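Local structure of acyl-coenzyme A oxidase (Caenorhabditis elegans, 5K3H) at residues L306-N311 and W618-R623. The protein catalyses the FAD-dependent, oxygen-consuming desaturation of acyl-CoAs to (2E)-enoyl-CoAs, the first step of peroxisomal beta-oxidation. Sequence-based numbering, arbitrary orientation.
Sequences LSYALN and WEFSDR
Tyr308 meets Phe620 in a T-shaped (edge-to-face) stack that ties helix 300-319, in the C-alpha1 domain of this acyl-CoA oxidase, to the turn between helices 590-616 and 622-625. The tyrosine drives its CD1-CE1 edge into the phenylalanine face, CE1 standing 3.5 Å above the Phe620 ring plane over its centre, with planes at 69°. Around the rim of the same ring, near its plane, lie Ser307 OG and Asn311 ND2. One turn of helix thus grips Phe620 from a face and an edge, and an alanine here would probably leave the Tyr308 edge without its aromatic face and open a gap beside Ser307. A Ser307 chi1 of -173° lays OG over the indole face of Trp618, 3.3 Å from Trp618 CG, while CB makes a CH-pi contact 4.0 Å from the centroid of the six-membered ring. The Asn311 amide is fixed through ND2, which bonds to Leu615 O and, nearly straight at 168°, to Ser307 O. Its OD1 accepts from a bridging water that in turn accepts from Phe620 N, 3.0 Å from the water oxygen. Farther out, Tyr35 and Arg44 pack on Phe620, while Tyr308 OH hydrogen-bonds to Glu624 OE2.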
loop_
_atom_site.group_PDB
_atom_site.type_symbol
_atom_site.label_atom_id
_atom_site.label_comp_id
_atom_site.label_asym_id
_atom_site.label_seq_id
_atom_site.Cartn_x
_atom_site.Cartn_y
_atom_site.Cartn_z
ATOM N N LEU B 306 -6.160 -11.144 4.648
ATOM C CA LEU B 306 -5.015 -10.965 5.537
ATOM C C LEU B 306 -4.332 -12.289 5.763
ATOM O O LEU B 306 -3.110 -12.393 5.647
ATOM C CB LEU B 306 -5.460 -10.318 6.859
ATOM C CG LEU B 306 -4.435 -9.895 7.933
ATOM C CD1 LEU B 306 -3.298 -9.073 7.389
ATOM C CD2 LEU B 306 -5.113 -9.129 9.061
ATOM N N SER B 307 -5.117 -13.337 5.965
ATOM C CA SER B 307 -4.541 -14.662 6.158
ATOM C C SER B 307 -3.870 -15.183 4.876
ATOM O O SER B 307 -2.825 -15.843 4.957
ATOM C CB SER B 307 -5.623 -15.621 6.668
ATOM O OG SER B 307 -5.067 -16.886 7.022
ATOM N N TYR B 308 -4.421 -14.893 3.683
ATOM C CA TYR B 308 -3.678 -15.195 2.456
ATOM C C TYR B 308 -2.272 -14.644 2.547
ATOM O O TYR B 308 -1.291 -15.366 2.327
ATOM C CB TYR B 308 -4.328 -14.594 1.203
ATOM C CG TYR B 308 -5.557 -15.259 0.650
ATOM C CD1 TYR B 308 -5.901 -16.566 0.983
ATOM C CD2 TYR B 308 -6.408 -14.549 -0.197
ATOM C CE1 TYR B 308 -7.061 -17.144 0.471
ATOM C CE2 TYR B 308 -7.561 -15.123 -0.714
ATOM C CZ TYR B 308 -7.884 -16.413 -0.370
ATOM O OH TYR B 308 -9.040 -16.968 -0.890
ATOM N N ALA B 309 -2.160 -13.341 2.847
ATOM C CA ALA B 309 -0.858 -12.683 2.828
ATOM C C ALA B 309 0.073 -13.245 3.896
ATOM O O ALA B 309 1.269 -13.433 3.647
ATOM C CB ALA B 309 -1.037 -11.177 2.999
ATOM N N LEU B 310 -0.463 -13.574 5.075
ATOM C CA LEU B 310 0.405 -14.058 6.144
ATOM C C LEU B 310 0.861 -15.490 5.898
ATOM O O LEU B 310 2.012 -15.837 6.198
ATOM C CB LEU B 310 -0.311 -13.930 7.489
ATOM C CG LEU B 310 -0.522 -12.473 7.924
ATOM C CD1 LEU B 310 -1.605 -12.414 8.993
ATOM C CD2 LEU B 310 0.770 -11.888 8.421
ATOM N N ASN B 311 -0.011 -16.337 5.330
ATOM C CA ASN B 311 0.442 -17.650 4.876
ATOM C C ASN B 311 1.648 -17.500 3.946
ATOM O O ASN B 311 2.654 -18.207 4.079
ATOM C CB ASN B 311 -0.693 -18.373 4.159
ATOM C CG ASN B 311 -1.575 -19.193 5.107
ATOM O OD1 ASN B 311 -1.295 -20.355 5.374
ATOM N ND2 ASN B 311 -2.658 -18.582 5.609
ATOM N N TRP B 618 -6.123 -22.317 8.242
ATOM C CA TRP B 618 -7.115 -21.762 7.328
ATOM C C TRP B 618 -7.303 -22.627 6.084
ATOM O O TRP B 618 -8.264 -22.408 5.334
ATOM C CB TRP B 618 -6.711 -20.352 6.942
ATOM C CG TRP B 618 -6.809 -19.449 8.082
ATOM C CD1 TRP B 618 -6.002 -19.432 9.175
ATOM C CD2 TRP B 618 -7.764 -18.413 8.265
ATOM N NE1 TRP B 618 -6.401 -18.447 10.042
ATOM C CE2 TRP B 618 -7.484 -17.803 9.500
ATOM C CE3 TRP B 618 -8.823 -17.930 7.501
ATOM C CZ2 TRP B 618 -8.224 -16.731 9.988
ATOM C CZ3 TRP B 618 -9.565 -16.858 7.994
ATOM C CH2 TRP B 618 -9.254 -16.274 9.225
ATOM N N GLU B 619 -6.370 -23.547 5.840
ATOM C CA GLU B 619 -6.451 -24.587 4.827
ATOM C C GLU B 619 -6.787 -24.017 3.448
ATOM O O GLU B 619 -7.838 -24.287 2.866
ATOM C CB GLU B 619 -7.430 -25.663 5.290
ATOM C CG GLU B 619 -6.886 -26.365 6.518
ATOM C CD GLU B 619 -7.704 -27.533 6.918
ATOM O OE1 GLU B 619 -8.946 -27.475 6.750
ATOM O OE2 GLU B 619 -7.110 -28.518 7.384
ATOM N N PHE B 620 -5.834 -23.223 2.936
ATOM C CA PHE B 620 -5.866 -22.717 1.565
ATOM C C PHE B 620 -4.987 -23.593 0.679
ATOM O O PHE B 620 -3.774 -23.701 0.911
ATOM C CB PHE B 620 -5.376 -21.279 1.491
ATOM C CG PHE B 620 -6.126 -20.340 2.366
ATOM C CD1 PHE B 620 -7.522 -20.291 2.333
ATOM C CD2 PHE B 620 -5.453 -19.478 3.205
ATOM C CE1 PHE B 620 -8.218 -19.420 3.132
ATOM C CE2 PHE B 620 -6.155 -18.609 4.012
ATOM C CZ PHE B 620 -7.537 -18.590 3.969
ATOM N N SER B 621 -5.589 -24.188 -0.351
ATOM C CA SER B 621 -4.810 -24.914 -1.339
ATOM C C SER B 621 -4.006 -23.935 -2.196
ATOM O O SER B 621 -4.285 -22.733 -2.239
ATOM C CB SER B 621 -5.735 -25.752 -2.217
ATOM O OG SER B 621 -6.515 -24.919 -3.059
ATOM N N ASP B 622 -2.981 -24.467 -2.875
ATOM C CA ASP B 622 -2.211 -23.660 -3.820
ATOM C C ASP B 622 -3.096 -23.122 -4.926
ATOM O O ASP B 622 -2.926 -21.975 -5.367
ATOM C CB ASP B 622 -1.068 -24.485 -4.421
ATOM C CG ASP B 622 0.112 -24.568 -3.516
ATOM O OD1 ASP B 622 0.126 -23.758 -2.563
ATOM O OD2 ASP B 622 1.005 -25.432 -3.729
ATOM N N ARG B 623 -4.058 -23.929 -5.389
ATOM C CA ARG B 623 -4.954 -23.438 -6.428
ATOM C C ARG B 623 -5.729 -22.213 -5.947
ATOM O O ARG B 623 -6.046 -21.328 -6.748
ATOM C CB ARG B 623 -5.908 -24.551 -6.882
ATOM C CG ARG B 623 -5.251 -25.641 -7.802
ATOM C CD ARG B 623 -6.289 -26.530 -8.505
ATOM N NE ARG B 623 -7.445 -26.691 -7.620
ATOM C CZ ARG B 623 -7.532 -27.598 -6.642
ATOM N NH1 ARG B 623 -6.533 -28.452 -6.426
ATOM N NH2 ARG B 623 -8.620 -27.648 -5.884
HETATM O O HOH W 1 -3.529 -22.249 4.570
#